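PDB 6IV9: Cas13d from uncultured Ruminococcus sp, which binds a CRISPR RNA and, through its two HEPN domains, probably matures that guide and cleaves target RNA. Local coordinates for residues A[417-420]-A[421-424]; A[458-461]-A[462-466]; A[489-492]-A[493-496]; A[501-504]-A[505-509]; A[644-647]-A[648-651]. The protein carries 2 engineered substitutions. All coordinates share one frame; numbering follows the deposited sequence.

Contact 1 of 5, residues A[417-420]-A[421-424]; sequences RNDV and AAGE
Glu-424 N donates to Val-420 O at 3.0 Å, the straightest bond here, and Ala-422 N to the side chain of Asp-419. The latter is a side-chain cap: OD1 of Asp-419 takes the N-H of Ala-422 at 3.2 Å with an angle of 144°, the donor coming from well above the carboxylate plane rather than in it. The Asp-419 carbonyl adds two weak bonds, to Ala-422 N and to Gly-423 N. The Ala-422 amide thus meets both the side chain and the main chain of one residue.

A chi1 of -161° turns the Asp-419 carboxylate away from its own nitrogen and forward along the chain. There it lies against the methyl of Ala-422, with Asp-419 OD2 and Ala-422 CB 3.2 Å apart. Farther out, CG1 of Val-420 crosses the end of the extended Glu-424 side chain, 4.1 Å from OE2, a loose touch at an exposed edge. With an alanine here in place of Asp-419, the Ala-422 N-H would probably be left to the weak carbonyl bond, and the first turn would be less firmly set.

A negative group at a helix start should be favoured by the local amide dipoles. On the preceding helix, Arg-417 reaches back to form a salt bridge with Asp-355. Asp-419 is the first residue to leave the helical conformation of 400-418 and the N-cap of helix 420-432, a one-residue junction between consecutive helices built on a classic aspartate N-cap.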
loop_
_atom_site.group_PDB
_atom_site.type_symbol
_atom_site.label_atom_id
_atom_site.label_comp_id
_atom_site.label_asym_id
_atom_site.label_seq_id
_atom_site.Cartn_x
_atom_site.Cartn_y
_atom_site.Cartn_z
ATOM N N ARG A 417 22.298 -20.887 -0.291
ATOM C CA ARG A 417 23.686 -21.304 -0.574
ATOM C C ARG A 417 23.859 -22.824 -0.522
ATOM O O ARG A 417 24.293 -23.385 -1.488
ATOM C CB ARG A 417 24.609 -20.647 0.450
ATOM C CG ARG A 417 24.911 -19.180 0.180
ATOM C CD ARG A 417 25.553 -18.782 -1.140
ATOM N NE ARG A 417 26.369 -17.582 -1.018
ATOM C CZ ARG A 417 27.449 -17.491 -0.244
ATOM N NH1 ARG A 417 28.090 -16.347 -0.119
ATOM N NH2 ARG A 417 27.890 -18.546 0.405
ATOM N N ASN A 418 23.557 -23.427 0.614
ATOM C CA ASN A 418 23.787 -24.869 0.861
ATOM C C ASN A 418 22.937 -25.820 0.020
ATOM O O ASN A 418 23.467 -26.841 -0.378
ATOM C CB ASN A 418 23.511 -25.218 2.315
ATOM C CG ASN A 418 24.062 -26.576 2.664
ATOM O OD1 ASN A 418 25.253 -26.804 2.531
ATOM N ND2 ASN A 418 23.200 -27.480 3.082
ATOM N N ASP A 419 21.644 -25.554 -0.123
ATOM C CA ASP A 419 20.766 -26.515 -0.823
ATOM C C ASP A 419 19.816 -25.784 -1.768
ATOM O O ASP A 419 18.627 -25.808 -1.536
ATOM C CB ASP A 419 20.036 -27.352 0.217
ATOM C CG ASP A 419 19.474 -28.646 -0.318
ATOM O OD1 ASP A 419 19.561 -28.841 -1.511
ATOM O OD2 ASP A 419 18.959 -29.423 0.479
ATOM N N VAL A 420 20.353 -25.204 -2.825
ATOM C CA VAL A 420 19.542 -24.448 -3.813
ATOM C C VAL A 420 18.537 -25.390 -4.479
ATOM O O VAL A 420 17.420 -24.966 -4.728
ATOM C CB VAL A 420 20.460 -23.755 -4.823
ATOM C CG1 VAL A 420 19.675 -23.074 -5.921
ATOM C CG2 VAL A 420 21.376 -22.773 -4.126
ATOM N N ALA A 421 18.937 -26.637 -4.713
ATOM C CA ALA A 421 18.067 -27.630 -5.374
ATOM C C ALA A 421 16.817 -27.868 -4.530
ATOM O O ALA A 421 15.756 -27.998 -5.091
ATOM C CB ALA A 421 18.833 -28.904 -5.598
ATOM N N ALA A 422 16.967 -27.909 -3.214
ATOM C CA ALA A 422 15.817 -28.116 -2.309
ATOM C C ALA A 422 14.833 -26.949 -2.456
ATOM O O ALA A 422 13.650 -27.175 -2.361
ATOM C CB ALA A 422 16.294 -28.254 -0.893
ATOM N N GLY A 423 15.357 -25.737 -2.600
ATOM C CA GLY A 423 14.508 -24.553 -2.805
ATOM C C GLY A 423 13.760 -24.640 -4.116
ATOM O O GLY A 423 12.600 -24.395 -4.118
ATOM N N GLU A 424 14.436 -25.041 -5.182
ATOM C CA GLU A 424 13.796 -25.173 -6.511
ATOM C C GLU A 424 12.693 -26.227 -6.421
ATOM O O GLU A 424 11.639 -26.010 -6.967
ATOM C CB GLU A 424 14.838 -25.532 -7.575
ATOM C CG GLU A 424 15.714 -24.370 -7.971
ATOM C CD GLU A 424 16.917 -24.680 -8.849
ATOM O OE1 GLU A 424 17.234 -25.856 -9.032
ATOM O OE2 GLU A 424 17.531 -23.733 -9.335
#

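Contact 2 of 5, residues A[458-461]-A[462-466]; sequences FENI and ADHMN
Phe-458 O takes the N-H of Ala-462 at 3.0 Å, a regular bond of the last turns of helix 436-464, while the phenyl ring packs on Met-407 of helix 400-418. Glu-459 repeats the pattern with Asp-463 N, and its carboxylate forms a salt bridge with Arg-390.

At Asn-460 the pattern changes, because its carbonyl receives a side chain. ND1 of His-464 points at Asn-460 O over 2.9 Å, almost perfectly straight at 175°. The oxygen lies in the plane of the imidazole, although the donor stands above the plane of the carbonyl; the backbone N of His-464 adds a weak bond to the same oxygen. A chi1 of -74° carries the ring back over the preceding turn to reach it. The Asn-460 side chain crosses the ring obliquely, its amide plane turned 87° from the imidazole, and brings OD1 to 3.2 Å from CE1 of His-464.

Ile-461 O is the better acceptor for the His-464 N-H, at 2.9 Å. On the buried side, CG2 of Ile-461 and CG of Met-465 run alongside each other 3.9 Å apart, and Met-465 centres an inverse gamma turn.

The imidazole therefore carries a proton on ND1. The bond from ND1 fixes the ring's rotation, and OD1 of Asn-460 near CE1 would probably favour a positive polarisation of that C-H.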
loop_
_atom_site.group_PDB
_atom_site.type_symbol
_atom_site.label_atom_id
_atom_site.label_comp_id
_atom_site.label_asym_id
_atom_site.label_seq_id
_atom_site.Cartn_x
_atom_site.Cartn_y
_atom_site.Cartn_z
ATOM N N PHE A 458 18.403 -24.711 16.501
ATOM C CA PHE A 458 17.339 -23.869 17.097
ATOM C C PHE A 458 17.426 -23.899 18.622
ATOM O O PHE A 458 17.230 -22.879 19.240
ATOM C CB PHE A 458 15.954 -24.263 16.592
ATOM C CG PHE A 458 15.610 -23.712 15.237
ATOM C CD1 PHE A 458 16.598 -23.468 14.309
ATOM C CD2 PHE A 458 14.305 -23.447 14.889
ATOM C CE1 PHE A 458 16.294 -22.976 13.056
ATOM C CE2 PHE A 458 14.001 -22.957 13.635
ATOM C CZ PHE A 458 14.996 -22.725 12.725
ATOM N N GLU A 459 17.683 -25.065 19.197
ATOM C CA GLU A 459 17.795 -25.160 20.672
ATOM C C GLU A 459 18.977 -24.309 21.131
ATOM O O GLU A 459 18.865 -23.638 22.139
ATOM C CB GLU A 459 17.943 -26.617 21.098
ATOM C CG GLU A 459 16.709 -27.149 21.782
ATOM C CD GLU A 459 16.257 -28.535 21.369
ATOM O OE1 GLU A 459 17.120 -29.372 21.055
ATOM O OE2 GLU A 459 15.037 -28.772 21.383
ATOM N N ASN A 460 20.061 -24.343 20.374
ATOM C CA ASN A 460 21.265 -23.554 20.721
ATOM C C ASN A 460 20.909 -22.067 20.718
ATOM O O ASN A 460 21.303 -21.360 21.634
ATOM C CB ASN A 460 22.379 -23.804 19.710
ATOM C CG ASN A 460 23.685 -23.182 20.144
ATOM O OD1 ASN A 460 23.970 -23.119 21.325
ATOM N ND2 ASN A 460 24.472 -22.707 19.202
ATOM N N ILE A 461 20.167 -21.624 19.708
ATOM C CA ILE A 461 19.797 -20.189 19.631
ATOM C C ILE A 461 18.965 -19.832 20.856
ATOM O O ILE A 461 19.268 -18.847 21.476
ATOM C CB ILE A 461 18.971 -19.921 18.363
ATOM C CG1 ILE A 461 19.814 -19.910 17.093
ATOM C CG2 ILE A 461 18.184 -18.639 18.525
ATOM C CD1 ILE A 461 19.009 -20.026 15.847
ATOM N N ALA A 462 17.985 -20.662 21.191
ATOM C CA ALA A 462 17.072 -20.415 22.330
ATOM C C ALA A 462 17.868 -20.330 23.636
ATOM O O ALA A 462 17.521 -19.523 24.465
ATOM C CB ALA A 462 16.019 -21.479 22.393
ATOM N N ASP A 463 18.914 -21.136 23.766
ATOM C CA ASP A 463 19.817 -21.159 24.949
ATOM C C ASP A 463 20.562 -19.828 25.077
ATOM O O ASP A 463 20.976 -19.496 26.168
ATOM C CB ASP A 463 20.815 -22.311 24.867
ATOM C CG ASP A 463 20.217 -23.674 25.148
ATOM O OD1 ASP A 463 19.064 -23.734 25.580
ATOM O OD2 ASP A 463 20.917 -24.656 24.936
ATOM N N HIS A 464 20.795 -19.137 23.971
ATOM C CA HIS A 464 21.545 -17.860 24.052
ATOM C C HIS A 464 20.598 -16.671 24.081
ATOM O O HIS A 464 21.083 -15.568 24.209
ATOM C CB HIS A 464 22.472 -17.709 22.853
ATOM C CG HIS A 464 23.684 -18.567 22.894
ATOM N ND1 HIS A 464 23.652 -19.882 22.582
ATOM C CD2 HIS A 464 24.958 -18.284 23.194
ATOM C CE1 HIS A 464 24.852 -20.384 22.688
ATOM N NE2 HIS A 464 25.664 -19.428 23.051
ATOM N N MET A 465 19.303 -16.922 23.955
ATOM C CA MET A 465 18.330 -15.811 23.893
ATOM C C MET A 465 17.915 -15.364 25.295
ATOM O O MET A 465 16.807 -15.622 25.703
ATOM C CB MET A 465 17.137 -16.168 23.005
ATOM C CG MET A 465 17.512 -16.246 21.540
ATOM S SD MET A 465 18.072 -14.675 20.858
ATOM C CE MET A 465 19.844 -14.870 20.849
ATOM N N ASN A 466 18.831 -14.698 25.985
ATOM C CA ASN A 466 18.564 -14.138 27.329
ATOM C C ASN A 466 19.407 -12.878 27.500
ATOM O O ASN A 466 20.400 -12.754 26.820
ATOM C CB ASN A 466 18.770 -15.154 28.452
ATOM C CG ASN A 466 20.201 -15.612 28.567
ATOM O OD1 ASN A 466 21.052 -14.855 28.984
ATOM N ND2 ASN A 466 20.464 -16.843 28.192
#

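Contact 3 of 5, residues A[489-492]-A[493-496]; sequences KKNA and SDLL
Asn-491 and Asp-494 close a compact local turn in the loop between helix 467-475 and helix 497-505, where the chain makes a short 3-10 segment. Two bonds link them in opposite senses. The Asn-491 N-H goes to Asp-494 OD2 at 2.9 Å and 161°, reaching that oxygen from above the carboxylate plane; in return, Asp-494 N donates to Asn-491 O, also at 2.9 Å. With chi1 at -64°, the Asp-494 carboxylate lies beside its own backbone nitrogen and folds back onto the start of the turn. One residue on, Leu-495 N reaches Ala-492 O at 3.2 Å and extends the 3-10 pattern.

CB of Asn-491 also leans on OD2 of Asp-494 at 3.9 Å, the two side chains crossing with their flat ends inclined by 55°. Were Asp-494 a leucine, the Asn-491 N-H would probably lose its mate, and the start of the turn would be freer to shift.

The turn is wedged between helices. Ala-492 and Leu-495 face Glu-323 and Val-322 of helix 312-330, and the carbonyl of Asp-494 is bound by Arg-558 of helix 556-570, on which Leu-496 also rests just before helix 497-505 begins.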
loop_
_atom_site.group_PDB
_atom_site.type_symbol
_atom_site.label_atom_id
_atom_site.label_comp_id
_atom_site.label_asym_id
_atom_site.label_seq_id
_atom_site.Cartn_x
_atom_site.Cartn_y
_atom_site.Cartn_z
ATOM N N LYS A 489 27.794 -3.206 0.310
ATOM C CA LYS A 489 27.032 -2.043 0.812
ATOM C C LYS A 489 26.278 -1.323 -0.302
ATOM O O LYS A 489 26.812 -1.147 -1.381
ATOM C CB LYS A 489 27.961 -1.084 1.552
ATOM C CG LYS A 489 28.269 -1.455 2.992
ATOM C CD LYS A 489 29.202 -0.476 3.644
ATOM C CE LYS A 489 29.437 -0.695 5.120
ATOM N NZ LYS A 489 28.804 -1.955 5.528
ATOM N N LYS A 490 25.054 -0.915 0.021
ATOM C CA LYS A 490 24.204 -0.141 -0.903
ATOM C C LYS A 490 24.337 1.330 -0.522
ATOM O O LYS A 490 24.186 1.638 0.632
ATOM C CB LYS A 490 22.778 -0.677 -0.852
ATOM C CG LYS A 490 22.592 -1.970 -1.617
ATOM C CD LYS A 490 22.408 -1.725 -3.090
ATOM C CE LYS A 490 23.292 -2.563 -3.978
ATOM N NZ LYS A 490 22.986 -4.007 -3.884
ATOM N N ASN A 491 24.610 2.178 -1.497
ATOM C CA ASN A 491 24.810 3.627 -1.285
ATOM C C ASN A 491 23.795 4.420 -2.115
ATOM O O ASN A 491 23.297 3.897 -3.085
ATOM C CB ASN A 491 26.247 4.018 -1.630
ATOM C CG ASN A 491 27.278 3.242 -0.835
ATOM O OD1 ASN A 491 28.066 2.492 -1.393
ATOM N ND2 ASN A 491 27.285 3.422 0.466
ATOM N N ALA A 492 23.575 5.682 -1.754
ATOM C CA ALA A 492 22.593 6.566 -2.419
ATOM C C ALA A 492 22.948 6.733 -3.891
ATOM O O ALA A 492 22.059 6.757 -4.701
ATOM C CB ALA A 492 22.510 7.892 -1.722
ATOM N N SER A 493 24.240 6.781 -4.200
ATOM C CA SER A 493 24.718 6.955 -5.593
ATOM C C SER A 493 24.343 5.735 -6.437
ATOM O O SER A 493 24.364 5.849 -7.637
ATOM C CB SER A 493 26.192 7.202 -5.623
ATOM O OG SER A 493 26.872 6.107 -5.061
ATOM N N ASP A 494 24.050 4.606 -5.805
ATOM C CA ASP A 494 23.737 3.354 -6.536
ATOM C C ASP A 494 22.292 3.332 -7.029
ATOM O O ASP A 494 21.977 2.432 -7.784
ATOM C CB ASP A 494 23.897 2.117 -5.655
ATOM C CG ASP A 494 25.309 1.849 -5.177
ATOM O OD1 ASP A 494 26.242 2.288 -5.849
ATOM O OD2 ASP A 494 25.452 1.191 -4.144
ATOM N N LEU A 495 21.462 4.279 -6.606
ATOM C CA LEU A 495 20.018 4.231 -6.954
ATOM C C LEU A 495 19.631 5.311 -7.968
ATOM O O LEU A 495 20.222 6.355 -7.958
ATOM C CB LEU A 495 19.202 4.436 -5.676
ATOM C CG LEU A 495 19.543 3.540 -4.490
ATOM C CD1 LEU A 495 18.634 3.821 -3.310
ATOM C CD2 LEU A 495 19.494 2.077 -4.866
ATOM N N LEU A 496 18.628 5.032 -8.789
ATOM C CA LEU A 496 18.081 6.036 -9.731
ATOM C C LEU A 496 17.283 7.065 -8.928
ATOM O O LEU A 496 16.832 6.741 -7.856
ATOM C CB LEU A 496 17.154 5.349 -10.733
ATOM C CG LEU A 496 17.816 4.302 -11.616
ATOM C CD1 LEU A 496 16.808 3.660 -12.546
ATOM C CD2 LEU A 496 18.952 4.912 -12.403
#

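Contact 4 of 5, residues A[501-504]-A[505-509]; sequences MIYM and LTYFL
Tyr-503 O is held by two donors from Thr-506, and this is the tight part of a wholly buried contact at the end of helix 497-505. OG1 of Thr-506 comes to 2.6 Å from Tyr-503 O, in the carbonyl plane and on a lone pair; the Thr-506 N approaches that O from above the plane at 3.1 Å. A chi1 of 74° sets OG1 between the backbone nitrogen and the carbonyl carbon, from where it reaches back to Tyr-503 and lies over one face of that tyrosine's ring.

Apolar groups fill the flank. CD1 of Ile-502 meets CD2 of Leu-505 at 3.9 Å, and CE of Met-504 touches CD1 of the same leucine. The sulfur of Met-504 sits at the edge of the Phe-508 ring, 4.0 Å from CE2, a Met-aromatic contact.

The looser side is the tyrosine pair. The two rings come nearest where CE2 of Tyr-503 meets CE1 of Tyr-507, 3.8 Å away, with the ring planes 88° apart. Their hydroxyls are joined through one water, 2.7 Å from Tyr-503 OH and 2.5 Å from Tyr-507 OH. Lys-574 makes a cation-pi contact with Tyr-507 and, through NZ, a weak hydrogen bond with Tyr-503 OH.

The chemistry is divided: direct bonds satisfy the buried carbonyl, whereas a single water bridges the two phenol oxygens beyond the ring contact, and the lysine charge would probably polarise that hydroxyl network.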
loop_
_atom_site.group_PDB
_atom_site.type_symbol
_atom_site.label_atom_id
_atom_site.label_comp_id
_atom_site.label_asym_id
_atom_site.label_seq_id
_atom_site.Cartn_x
_atom_site.Cartn_y
_atom_site.Cartn_z
ATOM N N MET A 501 12.950 8.958 -5.230
ATOM C CA MET A 501 11.696 9.727 -5.106
ATOM C C MET A 501 10.665 8.862 -4.385
ATOM O O MET A 501 9.979 9.369 -3.546
ATOM C CB MET A 501 11.154 10.114 -6.474
ATOM C CG MET A 501 9.884 10.872 -6.401
ATOM S SD MET A 501 9.417 11.517 -7.998
ATOM C CE MET A 501 8.982 10.029 -8.874
ATOM N N ILE A 502 10.590 7.585 -4.741
ATOM C CA ILE A 502 9.654 6.652 -4.054
ATOM C C ILE A 502 10.059 6.528 -2.583
ATOM O O ILE A 502 9.199 6.575 -1.743
ATOM C CB ILE A 502 9.580 5.293 -4.766
ATOM C CG1 ILE A 502 9.102 5.460 -6.208
ATOM C CG2 ILE A 502 8.714 4.338 -3.977
ATOM C CD1 ILE A 502 7.780 6.136 -6.356
ATOM N N TYR A 503 11.350 6.469 -2.297
ATOM C CA TYR A 503 11.785 6.378 -0.886
ATOM C C TYR A 503 11.311 7.623 -0.131
ATOM O O TYR A 503 10.875 7.514 0.970
ATOM C CB TYR A 503 13.299 6.254 -0.735
ATOM C CG TYR A 503 13.712 6.351 0.706
ATOM C CD1 TYR A 503 13.556 5.279 1.556
ATOM C CD2 TYR A 503 14.168 7.532 1.250
ATOM C CE1 TYR A 503 13.876 5.356 2.893
ATOM C CE2 TYR A 503 14.496 7.631 2.588
ATOM C CZ TYR A 503 14.341 6.541 3.416
ATOM O OH TYR A 503 14.633 6.609 4.735
ATOM N N MET A 504 11.383 8.780 -0.772
ATOM C CA MET A 504 10.980 10.061 -0.145
ATOM C C MET A 504 9.492 10.004 0.228
ATOM O O MET A 504 9.167 10.356 1.315
ATOM C CB MET A 504 11.230 11.224 -1.106
ATOM C CG MET A 504 10.830 12.557 -0.550
ATOM S SD MET A 504 9.101 12.948 -0.804
ATOM C CE MET A 504 9.109 13.224 -2.567
ATOM N N LEU A 505 8.664 9.422 -0.631
ATOM C CA LEU A 505 7.201 9.300 -0.424
ATOM C C LEU A 505 6.912 8.505 0.851
ATOM O O LEU A 505 5.964 8.797 1.508
ATOM C CB LEU A 505 6.623 8.533 -1.607
ATOM C CG LEU A 505 5.842 9.331 -2.641
ATOM C CD1 LEU A 505 6.192 10.798 -2.659
ATOM C CD2 LEU A 505 5.950 8.699 -4.009
ATOM N N THR A 506 7.778 7.553 1.190
ATOM C CA THR A 506 7.563 6.651 2.354
ATOM C C THR A 506 7.572 7.398 3.686
ATOM O O THR A 506 7.048 6.883 4.637
ATOM C CB THR A 506 8.472 5.424 2.345
ATOM O OG1 THR A 506 9.776 5.842 2.707
ATOM C CG2 THR A 506 8.448 4.691 1.025
ATOM N N TYR A 507 8.109 8.605 3.719
ATOM C CA TYR A 507 8.116 9.416 4.959
ATOM C C TYR A 507 6.677 9.685 5.413
ATOM O O TYR A 507 6.438 9.805 6.575
ATOM C CB TYR A 507 8.775 10.765 4.703
ATOM C CG TYR A 507 10.237 10.787 5.039
ATOM C CD1 TYR A 507 11.166 10.188 4.221
ATOM C CD2 TYR A 507 10.683 11.378 6.198
ATOM C CE1 TYR A 507 12.510 10.193 4.538
ATOM C CE2 TYR A 507 12.019 11.391 6.534
ATOM C CZ TYR A 507 12.938 10.802 5.697
ATOM O OH TYR A 507 14.246 10.842 6.055
ATOM N N PHE A 508 5.775 9.810 4.455
ATOM C CA PHE A 508 4.367 10.167 4.731
ATOM C C PHE A 508 3.503 8.926 4.948
ATOM O O PHE A 508 2.342 9.097 5.219
ATOM C CB PHE A 508 3.841 10.983 3.559
ATOM C CG PHE A 508 4.653 12.215 3.263
ATOM C CD1 PHE A 508 4.702 13.257 4.168
ATOM C CD2 PHE A 508 5.377 12.324 2.097
ATOM C CE1 PHE A 508 5.458 14.388 3.909
ATOM C CE2 PHE A 508 6.129 13.453 1.840
ATOM C CZ PHE A 508 6.161 14.485 2.737
ATOM N N LEU A 509 4.093 7.740 4.912
ATOM C CA LEU A 509 3.288 6.497 4.938
ATOM C C LEU A 509 3.580 5.603 6.140
ATOM O O LEU A 509 4.672 5.593 6.636
ATOM C CB LEU A 509 3.575 5.708 3.658
ATOM C CG LEU A 509 3.305 6.428 2.345
ATOM C CD1 LEU A 509 3.620 5.537 1.171
ATOM C CD2 LEU A 509 1.880 6.918 2.271
HETATM O O HOH W 1 15.813 8.883 5.619
#

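Contact 5 of 5, residues A[644-647]-A[648-651]; sequences IREV and AKNE
Lys-649 NZ is gripped by both carboxylate oxygens of Glu-646 in a salt bridge. OE2 of Glu-646 is the firmer partner, 2.9 Å from Lys-649 NZ and met on its syn side, 23° out of the carboxylate plane; OE1 adds a weak bond to that NZ at 3.1 Å. The two side chains run alongside each other. Lys-649 is extended, whereas Glu-646 bends at chi2 (-55°), which turns its carboxylate back toward the ammonium.

Arg-645 crosses the lysine at about a right angle, so that CE of Lys-649 lies over one face of the guanidinium and CG of Lys-649 comes to 3.5 Å from NH1 of Arg-645. The polar end of this arginine is engaged elsewhere: NH2 donates to the carbonyls of Ile-697 and Lys-695.

The backbone leaves helix 641-647 in a type I beta turn from Val-647 to Asn-650, closed by Asn-650 N to Val-647 O at 3.1 Å. Lys-649 N bonds Glu-646 O, so the salt-bridged pair is tied through its main chain too. OD1 of Asn-650 then caps Val-653 N in helix 651-660.

Two like charges, Arg-645 NH1 and Lys-649 NZ, stand 5.1 Å apart, and the carboxylate of Glu-646 probably offsets their repulsion.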
loop_
_atom_site.group_PDB
_atom_site.type_symbol
_atom_site.label_atom_id
_atom_site.label_comp_id
_atom_site.label_asym_id
_atom_site.label_seq_id
_atom_site.Cartn_x
_atom_site.Cartn_y
_atom_site.Cartn_z
ATOM N N ILE A 644 -11.985 11.670 17.201
ATOM C CA ILE A 644 -11.815 10.202 17.365
ATOM C C ILE A 644 -12.273 9.802 18.769
ATOM O O ILE A 644 -12.967 8.817 18.906
ATOM C CB ILE A 644 -10.350 9.811 17.114
ATOM C CG1 ILE A 644 -10.044 9.839 15.621
ATOM C CG2 ILE A 644 -10.045 8.458 17.724
ATOM C CD1 ILE A 644 -11.011 9.037 14.816
ATOM N N ARG A 645 -11.908 10.589 19.770
ATOM C CA ARG A 645 -12.313 10.266 21.153
ATOM C C ARG A 645 -13.840 10.278 21.243
ATOM O O ARG A 645 -14.342 9.468 21.945
ATOM C CB ARG A 645 -11.690 11.213 22.172
ATOM C CG ARG A 645 -12.137 10.946 23.599
ATOM C CD ARG A 645 -11.779 9.566 24.093
ATOM N NE ARG A 645 -12.323 9.232 25.393
ATOM C CZ ARG A 645 -13.478 8.630 25.590
ATOM N NH1 ARG A 645 -14.231 8.298 24.568
ATOM N NH2 ARG A 645 -13.886 8.356 26.806
ATOM N N GLU A 646 -14.514 11.211 20.580
ATOM C CA GLU A 646 -16.000 11.263 20.594
ATOM C C GLU A 646 -16.591 10.045 19.883
ATOM O O GLU A 646 -17.559 9.495 20.355
ATOM C CB GLU A 646 -16.511 12.560 19.989
ATOM C CG GLU A 646 -16.160 13.759 20.835
ATOM C CD GLU A 646 -16.627 13.681 22.278
ATOM O OE1 GLU A 646 -17.842 13.571 22.503
ATOM O OE2 GLU A 646 -15.768 13.733 23.170
ATOM N N VAL A 647 -15.986 9.646 18.770
ATOM C CA VAL A 647 -16.473 8.467 18.002
ATOM C C VAL A 647 -16.351 7.222 18.871
ATOM O O VAL A 647 -17.200 6.384 18.777
ATOM C CB VAL A 647 -15.756 8.279 16.661
ATOM C CG1 VAL A 647 -16.134 6.954 16.041
ATOM C CG2 VAL A 647 -16.068 9.417 15.722
ATOM N N ALA A 648 -15.358 7.186 19.756
ATOM C CA ALA A 648 -15.091 6.039 20.654
ATOM C C ALA A 648 -16.223 5.849 21.662
ATOM O O ALA A 648 -16.259 4.830 22.296
ATOM C CB ALA A 648 -13.785 6.195 21.374
ATOM N N LYS A 649 -17.077 6.847 21.815
ATOM C CA LYS A 649 -18.193 6.764 22.790
ATOM C C LYS A 649 -19.350 5.973 22.193
ATOM O O LYS A 649 -20.260 5.631 22.916
ATOM C CB LYS A 649 -18.639 8.162 23.206
ATOM C CG LYS A 649 -17.654 8.860 24.118
ATOM C CD LYS A 649 -17.986 10.285 24.335
ATOM C CE LYS A 649 -16.865 11.000 25.045
ATOM N NZ LYS A 649 -17.218 12.406 25.331
ATOM N N ASN A 650 -19.264 5.682 20.911
ATOM C CA ASN A 650 -20.348 4.961 20.223
ATOM C C ASN A 650 -20.110 3.458 20.345
ATOM O O ASN A 650 -19.357 2.926 19.577
ATOM C CB ASN A 650 -20.403 5.396 18.772
ATOM C CG ASN A 650 -21.652 4.898 18.108
ATOM O OD1 ASN A 650 -22.060 3.767 18.335
ATOM N ND2 ASN A 650 -22.272 5.750 17.327
ATOM N N GLU A 651 -20.817 2.815 21.262
ATOM C CA GLU A 651 -20.621 1.367 21.506
ATOM C C GLU A 651 -20.941 0.540 20.262
ATOM O O GLU A 651 -20.331 -0.479 20.090
ATOM C CB GLU A 651 -21.342 0.932 22.775
ATOM C CG GLU A 651 -20.649 1.469 24.006
ATOM C CD GLU A 651 -21.398 1.215 25.294
ATOM O OE1 GLU A 651 -20.985 0.351 26.035
ATOM O OE2 GLU A 651 -22.391 1.887 25.522
#

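How the contacts relate
Contact 4 is the core member, with every touching residue buried and its centre about 12 Å from that of the chain; contact 1 is a surface contact, and contacts 2, 3 and 5 are partly buried. Contacts 3 and 4 lie closest, their centres about 16 Å apart, and both pack on helices 312-330 and 556-570. Helix 400-418 joins contacts 1 and 2: the first sits at its end, the second packs against its side. The chemistry differs from one to the next. Carboxylates bond to backbone amides in contacts 1 and 3, an imidazole closes contact 2, a salt bridge marks contact 5, and aromatic and sulfur packing dominates the interior of contact 4.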